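Local coordinates for alpha-fucosidase GH29 (Fusarium graminearum, PDB 4PSR), which probably hydrolyses alpha-1,6-linked fucose from the reducing-end N-acetylglucosamine of glycoprotein glycans, as a family 29 glycoside hydrolase with a TIM-barrel catalytic domain, at residues Q172-K185 / K193-W207. Numbering follows the deposited sequence.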
loop_
_atom_site.group_PDB
_atom_site.type_symbol
_atom_site.label_atom_id
_atom_site.label_comp_id
_atom_site.label_asym_id
_atom_site.label_seq_id
_atom_site.Cartn_x
_atom_site.Cartn_y
_atom_site.Cartn_z
ATOM N N GLN A 172 12.134 -12.224 -2.938
ATOM C CA GLN A 172 13.118 -13.258 -3.255
ATOM C C GLN A 172 12.679 -14.256 -4.326
ATOM O O GLN A 172 13.480 -15.090 -4.738
ATOM C CB GLN A 172 13.656 -13.928 -1.983
ATOM C CG GLN A 172 12.873 -15.075 -1.374
ATOM C CD GLN A 172 11.593 -14.711 -0.644
ATOM O OE1 GLN A 172 11.046 -13.616 -0.824
ATOM N NE2 GLN A 172 11.090 -15.631 0.184
ATOM N N ALA A 173 11.457 -14.130 -4.828
ATOM C CA ALA A 173 11.018 -14.979 -5.950
ATOM C C ALA A 173 11.677 -14.614 -7.258
ATOM O O ALA A 173 12.088 -15.515 -8.025
ATOM C CB ALA A 173 9.526 -14.923 -6.102
ATOM N N TYR A 174 11.788 -13.330 -7.591
ATOM C CA TYR A 174 12.308 -12.976 -8.916
ATOM C C TYR A 174 13.805 -13.264 -9.024
ATOM O O TYR A 174 14.360 -13.432 -10.123
ATOM C CB TYR A 174 11.968 -11.522 -9.262
ATOM C CG TYR A 174 12.356 -11.060 -10.638
ATOM C CD1 TYR A 174 12.157 -11.863 -11.762
ATOM C CD2 TYR A 174 12.845 -9.783 -10.835
ATOM C CE1 TYR A 174 12.501 -11.416 -13.010
ATOM C CE2 TYR A 174 13.194 -9.324 -12.097
ATOM C CZ TYR A 174 12.999 -10.139 -13.187
ATOM O OH TYR A 174 13.366 -9.637 -14.427
ATOM N N ASN A 175 14.461 -13.407 -7.871
ATOM C CA ASN A 175 15.869 -13.778 -7.830
ATOM C C ASN A 175 16.244 -14.950 -8.751
ATOM O O ASN A 175 17.297 -14.891 -9.400
ATOM C CB ASN A 175 16.263 -14.098 -6.371
ATOM C CG ASN A 175 17.645 -14.674 -6.254
ATOM O OD1 ASN A 175 17.797 -15.895 -6.123
ATOM N ND2 ASN A 175 18.666 -13.828 -6.336
ATOM N N TYR A 176 15.406 -15.974 -8.784
ATOM C CA TYR A 176 15.674 -17.161 -9.589
ATOM C C TYR A 176 14.713 -17.301 -10.744
ATOM O O TYR A 176 14.679 -18.372 -11.383
ATOM C CB TYR A 176 15.674 -18.425 -8.729
ATOM C CG TYR A 176 14.382 -18.814 -8.029
ATOM C CD1 TYR A 176 14.058 -18.289 -6.764
ATOM C CD2 TYR A 176 13.522 -19.787 -8.574
ATOM C CE1 TYR A 176 12.929 -18.686 -6.110
ATOM C CE2 TYR A 176 12.358 -20.169 -7.913
ATOM C CZ TYR A 176 12.086 -19.638 -6.669
ATOM O OH TYR A 176 10.960 -20.029 -5.978
ATOM N N ASN A 177 13.926 -16.255 -11.008
ATOM C CA ASN A 177 12.958 -16.236 -12.115
ATOM C C ASN A 177 13.316 -15.191 -13.155
ATOM O O ASN A 177 12.466 -14.792 -13.933
ATOM C CB ASN A 177 11.514 -16.054 -11.607
ATOM C CG ASN A 177 10.908 -17.338 -11.128
ATOM O OD1 ASN A 177 10.550 -18.201 -11.950
ATOM N ND2 ASN A 177 10.757 -17.496 -9.833
ATOM N N GLY A 178 14.569 -14.752 -13.186
ATOM C CA GLY A 178 15.069 -13.917 -14.254
ATOM C C GLY A 178 15.881 -12.710 -13.845
ATOM O O GLY A 178 16.610 -12.176 -14.663
ATOM N N PHE A 179 15.796 -12.270 -12.593
ATOM C CA PHE A 179 16.516 -11.048 -12.217
ATOM C C PHE A 179 17.972 -11.062 -12.649
ATOM O O PHE A 179 18.472 -10.085 -13.190
ATOM C CB PHE A 179 16.444 -10.864 -10.699
ATOM C CG PHE A 179 16.994 -9.540 -10.191
ATOM C CD1 PHE A 179 16.320 -8.352 -10.404
ATOM C CD2 PHE A 179 18.163 -9.515 -9.447
ATOM C CE1 PHE A 179 16.796 -7.145 -9.900
ATOM C CE2 PHE A 179 18.638 -8.309 -8.935
ATOM C CZ PHE A 179 17.958 -7.141 -9.171
ATOM N N PHE A 180 18.646 -12.178 -12.378
ATOM C CA PHE A 180 20.066 -12.296 -12.685
ATOM C C PHE A 180 20.309 -13.039 -14.022
ATOM O O PHE A 180 21.333 -13.669 -14.211
ATOM C CB PHE A 180 20.782 -13.014 -11.543
ATOM C CG PHE A 180 21.100 -12.134 -10.342
ATOM C CD1 PHE A 180 21.838 -10.977 -10.495
ATOM C CD2 PHE A 180 20.724 -12.536 -9.046
ATOM C CE1 PHE A 180 22.191 -10.186 -9.392
ATOM C CE2 PHE A 180 21.104 -11.733 -7.931
ATOM C CZ PHE A 180 21.823 -10.593 -8.112
ATOM N N GLN A 181 19.387 -12.909 -14.964
ATOM C CA GLN A 181 19.503 -13.670 -16.229
ATOM C C GLN A 181 20.791 -13.375 -17.003
ATOM O O GLN A 181 21.254 -14.238 -17.761
ATOM C CB GLN A 181 18.285 -13.397 -17.128
ATOM C CG GLN A 181 18.186 -12.009 -17.694
ATOM C CD GLN A 181 16.907 -11.823 -18.450
ATOM O OE1 GLN A 181 15.963 -11.212 -17.978
ATOM N NE2 GLN A 181 16.870 -12.358 -19.671
ATOM N N TRP A 182 21.351 -12.179 -16.848
ATOM C CA TRP A 182 22.551 -11.794 -17.604
ATOM C C TRP A 182 23.885 -12.055 -16.880
ATOM O O TRP A 182 24.959 -11.775 -17.438
ATOM C CB TRP A 182 22.469 -10.342 -18.062
ATOM C CG TRP A 182 21.269 -10.067 -18.959
ATOM C CD1 TRP A 182 20.977 -10.718 -20.141
ATOM C CD2 TRP A 182 20.209 -9.122 -18.760
ATOM N NE1 TRP A 182 19.820 -10.223 -20.686
ATOM C CE2 TRP A 182 19.326 -9.236 -19.866
ATOM C CE3 TRP A 182 19.917 -8.188 -17.769
ATOM C CZ2 TRP A 182 18.169 -8.454 -20.001
ATOM C CZ3 TRP A 182 18.750 -7.390 -17.914
ATOM C CH2 TRP A 182 17.885 -7.555 -19.016
ATOM N N ALA A 183 23.825 -12.527 -15.630
ATOM C CA ALA A 183 25.054 -12.872 -14.914
ATOM C C ALA A 183 25.702 -14.096 -15.544
ATOM O O ALA A 183 24.992 -14.993 -15.985
ATOM C CB ALA A 183 24.778 -13.137 -13.431
ATOM N N PRO A 184 27.047 -14.155 -15.549
ATOM C CA PRO A 184 27.698 -15.363 -16.066
ATOM C C PRO A 184 27.277 -16.601 -15.286
ATOM O O PRO A 184 27.047 -16.557 -14.067
ATOM C CB PRO A 184 29.181 -15.083 -15.829
ATOM C CG PRO A 184 29.309 -13.602 -15.705
ATOM C CD PRO A 184 28.011 -13.131 -15.111
ATOM N N LYS A 185 27.202 -17.731 -15.969
ATOM C CA LYS A 185 27.021 -18.985 -15.289
ATOM C C LYS A 185 28.226 -19.269 -14.434
ATOM O O LYS A 185 29.367 -18.944 -14.808
ATOM C CB LYS A 185 26.862 -20.113 -16.311
ATOM C CG LYS A 185 25.656 -19.958 -17.185
ATOM C CD LYS A 185 24.389 -19.722 -16.363
ATOM C CE LYS A 185 23.175 -19.439 -17.224
ATOM N NZ LYS A 185 22.046 -18.994 -16.366
ATOM N N LYS A 193 23.834 -19.743 -5.360
ATOM C CA LYS A 193 22.758 -19.374 -4.440
ATOM C C LYS A 193 22.477 -17.863 -4.516
ATOM O O LYS A 193 21.318 -17.446 -4.560
ATOM C CB LYS A 193 23.076 -19.779 -3.006
ATOM C CG LYS A 193 21.936 -19.482 -2.014
ATOM C CD LYS A 193 22.289 -19.924 -0.588
ATOM C CE LYS A 193 22.372 -21.445 -0.448
ATOM N NZ LYS A 193 22.825 -21.773 0.929
ATOM N N LEU A 194 23.508 -17.039 -4.530
ATOM C CA LEU A 194 23.318 -15.589 -4.671
ATOM C C LEU A 194 22.562 -15.234 -5.962
ATOM O O LEU A 194 21.617 -14.425 -5.960
ATOM C CB LEU A 194 24.646 -14.842 -4.626
ATOM C CG LEU A 194 24.521 -13.315 -4.692
ATOM C CD1 LEU A 194 23.993 -12.707 -3.389
ATOM C CD2 LEU A 194 25.866 -12.706 -5.077
ATOM N N LEU A 195 22.996 -15.854 -7.059
ATOM C CA LEU A 195 22.596 -15.471 -8.408
ATOM C C LEU A 195 21.395 -16.265 -8.947
ATOM O O LEU A 195 21.048 -16.129 -10.122
ATOM C CB LEU A 195 23.798 -15.596 -9.359
ATOM C CG LEU A 195 25.000 -14.737 -9.003
ATOM C CD1 LEU A 195 26.182 -14.976 -9.925
ATOM C CD2 LEU A 195 24.640 -13.267 -9.050
ATOM N N GLY A 196 20.766 -17.074 -8.111
ATOM C CA GLY A 196 19.562 -17.791 -8.497
ATOM C C GLY A 196 19.798 -18.866 -9.549
ATOM O O GLY A 196 18.925 -19.075 -10.400
ATOM N N GLN A 197 20.951 -19.537 -9.493
ATOM C CA GLN A 197 21.335 -20.561 -10.463
ATOM C C GLN A 197 21.283 -21.979 -9.908
ATOM O O GLN A 197 21.762 -22.894 -10.553
ATOM C CB GLN A 197 22.746 -20.272 -10.979
ATOM C CG GLN A 197 22.842 -19.031 -11.837
ATOM C CD GLN A 197 24.238 -18.775 -12.365
ATOM O OE1 GLN A 197 25.090 -19.673 -12.386
ATOM N NE2 GLN A 197 24.484 -17.548 -12.779
ATOM N N LEU A 198 20.735 -22.179 -8.718
ATOM C CA LEU A 198 20.616 -23.529 -8.179
ATOM C C LEU A 198 19.507 -24.260 -8.925
ATOM O O LEU A 198 18.698 -23.631 -9.600
ATOM C CB LEU A 198 20.283 -23.496 -6.680
ATOM C CG LEU A 198 21.329 -22.872 -5.761
ATOM C CD1 LEU A 198 20.733 -22.653 -4.381
ATOM C CD2 LEU A 198 22.545 -23.767 -5.683
ATOM N N PRO A 199 19.431 -25.589 -8.781
ATOM C CA PRO A 199 18.290 -26.288 -9.380
ATOM C C PRO A 199 16.969 -25.717 -8.886
ATOM O O PRO A 199 16.862 -25.275 -7.729
ATOM C CB PRO A 199 18.492 -27.727 -8.902
ATOM C CG PRO A 199 20.000 -27.849 -8.750
ATOM C CD PRO A 199 20.396 -26.512 -8.164
ATOM N N ARG A 200 15.922 -25.714 -9.710
ATOM C CA ARG A 200 14.667 -25.047 -9.337
ATOM C C ARG A 200 14.009 -25.648 -8.093
ATOM O O ARG A 200 13.425 -24.910 -7.303
ATOM C CB ARG A 200 13.649 -24.982 -10.500
ATOM C CG ARG A 200 12.346 -24.241 -10.126
ATOM C CD ARG A 200 11.516 -23.819 -11.341
ATOM N NE ARG A 200 12.256 -22.895 -12.198
ATOM C CZ ARG A 200 12.139 -21.566 -12.180
ATOM N NH1 ARG A 200 12.890 -20.829 -12.989
ATOM N NH2 ARG A 200 11.270 -20.975 -11.381
ATOM N N ASP A 201 14.093 -26.957 -7.888
ATOM C CA ASP A 201 13.483 -27.528 -6.693
ATOM C C ASP A 201 14.168 -26.976 -5.443
ATOM O O ASP A 201 13.513 -26.734 -4.407
ATOM C CB ASP A 201 13.436 -29.073 -6.722
ATOM C CG ASP A 201 14.786 -29.727 -6.458
ATOM O OD1 ASP A 201 15.804 -29.310 -7.043
ATOM O OD2 ASP A 201 14.820 -30.691 -5.662
ATOM N N GLU A 202 15.473 -26.738 -5.552
ATOM C CA GLU A 202 16.231 -26.192 -4.440
ATOM C C GLU A 202 15.884 -24.724 -4.258
ATOM O O GLU A 202 15.795 -24.257 -3.112
ATOM C CB GLU A 202 17.723 -26.350 -4.681
ATOM C CG GLU A 202 18.163 -27.805 -4.613
ATOM C CD GLU A 202 19.639 -28.012 -4.877
ATOM O OE1 GLU A 202 20.428 -27.052 -4.694
ATOM O OE2 GLU A 202 19.982 -29.161 -5.263
ATOM N N GLU A 203 15.681 -23.998 -5.353
ATOM C CA GLU A 203 15.331 -22.567 -5.269
ATOM C C GLU A 203 13.947 -22.415 -4.654
ATOM O O GLU A 203 13.741 -21.515 -3.830
ATOM C CB GLU A 203 15.353 -21.866 -6.642
ATOM C CG GLU A 203 16.735 -21.753 -7.282
ATOM C CD GLU A 203 17.640 -20.704 -6.708
ATOM O OE1 GLU A 203 17.230 -20.024 -5.726
ATOM O OE2 GLU A 203 18.778 -20.530 -7.227
ATOM N N ASP A 204 12.986 -23.248 -5.058
ATOM C CA ASP A 204 11.640 -23.193 -4.493
ATOM C C ASP A 204 11.681 -23.483 -2.989
ATOM O O ASP A 204 11.014 -22.841 -2.177
ATOM C CB ASP A 204 10.680 -24.152 -5.235
ATOM C CG ASP A 204 10.246 -23.626 -6.602
ATOM O OD1 ASP A 204 9.946 -22.419 -6.717
ATOM O OD2 ASP A 204 10.205 -24.451 -7.558
ATOM N N GLN A 205 12.474 -24.466 -2.600
ATOM C CA GLN A 205 12.637 -24.769 -1.197
ATOM C C GLN A 205 13.277 -23.598 -0.441
ATOM O O GLN A 205 12.846 -23.300 0.689
ATOM C CB GLN A 205 13.479 -26.058 -1.018
ATOM C CG GLN A 205 13.681 -26.457 0.432
ATOM C CD GLN A 205 12.393 -26.977 1.060
ATOM O OE1 GLN A 205 11.796 -27.931 0.556
ATOM N NE2 GLN A 205 11.962 -26.375 2.160
ATOM N N LEU A 206 14.282 -22.975 -1.030
ATOM C CA LEU A 206 14.979 -21.844 -0.433
ATOM C C LEU A 206 14.034 -20.655 -0.290
ATOM O O LEU A 206 14.132 -19.907 0.710
ATOM C CB LEU A 206 16.227 -21.494 -1.254
ATOM C CG LEU A 206 17.079 -20.345 -0.727
ATOM C CD1 LEU A 206 17.655 -20.677 0.651
ATOM C CD2 LEU A 206 18.215 -20.031 -1.691
ATOM N N TRP A 207 13.099 -20.469 -1.216
ATOM C CA TRP A 207 12.130 -19.364 -1.101
ATOM C C TRP A 207 11.356 -19.492 0.199
ATOM O O TRP A 207 11.201 -18.526 0.966
ATOM C CB TRP A 207 11.181 -19.379 -2.304
ATOM C CG TRP A 207 10.107 -18.314 -2.247
ATOM C CD1 TRP A 207 10.180 -17.043 -2.744
ATOM C CD2 TRP A 207 8.807 -18.455 -1.669
ATOM N NE1 TRP A 207 8.994 -16.371 -2.479
ATOM C CE2 TRP A 207 8.144 -17.201 -1.810
ATOM C CE3 TRP A 207 8.143 -19.502 -1.024
ATOM C CZ2 TRP A 207 6.832 -16.998 -1.367
ATOM C CZ3 TRP A 207 6.851 -19.294 -0.571
ATOM C CH2 TRP A 207 6.205 -18.039 -0.741
HETATM O O HOH W 1 8.410 -13.481 -1.712
HETATM O O HOH W 2 18.644 -18.112 -4.910
HETATM O O HOH W 3 21.975 -16.049 -12.817
#
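Tyr-176 enters helix 200-207 as a knob among Arg-200, Glu-203, Asp-204 and Trp-207, within the excursion that joins barrel strand 165-170 to helix 200-218 of the TIM barrel. CB of Glu-203 lies over one face of the phenol ring, 3.5 Å from its centroid, while Ala-173 O and Asn-177 ND2 lie over the opposite face. The tyrosine's chi1 of 63° sets CG between the backbone N and carbonyl carbon and sends the ring across the helix, where OH donates to Asp-204 OD1 over 2.7 Å on the anti side of the carboxylate. On the Trp-207 side of the knob, the Gln-172 amide lies nearly parallel to the indole, 13° between planes, and its NE2 donates to Trp-207 O at 3.0 Å.

At the other end of the contact, CD2 of Leu-195 stands almost on the normal of the Phe-180 ring, 3.7 Å from the centroid, with Phe-179 CD2 on the far face. Between these two sites Gly-196, with positive phi, forms a Schellman motif after the helix and packs against Tyr-176, their CA atoms 4.1 Å apart. Asn-175 ND2 bonds almost straight to Leu-194 O. Further out, Asp-204 OD1 also accepts from the backbone N of Asp-245, and Asn-175 ND2 also bonds to the backbone O of His-127, a fucose neighbour.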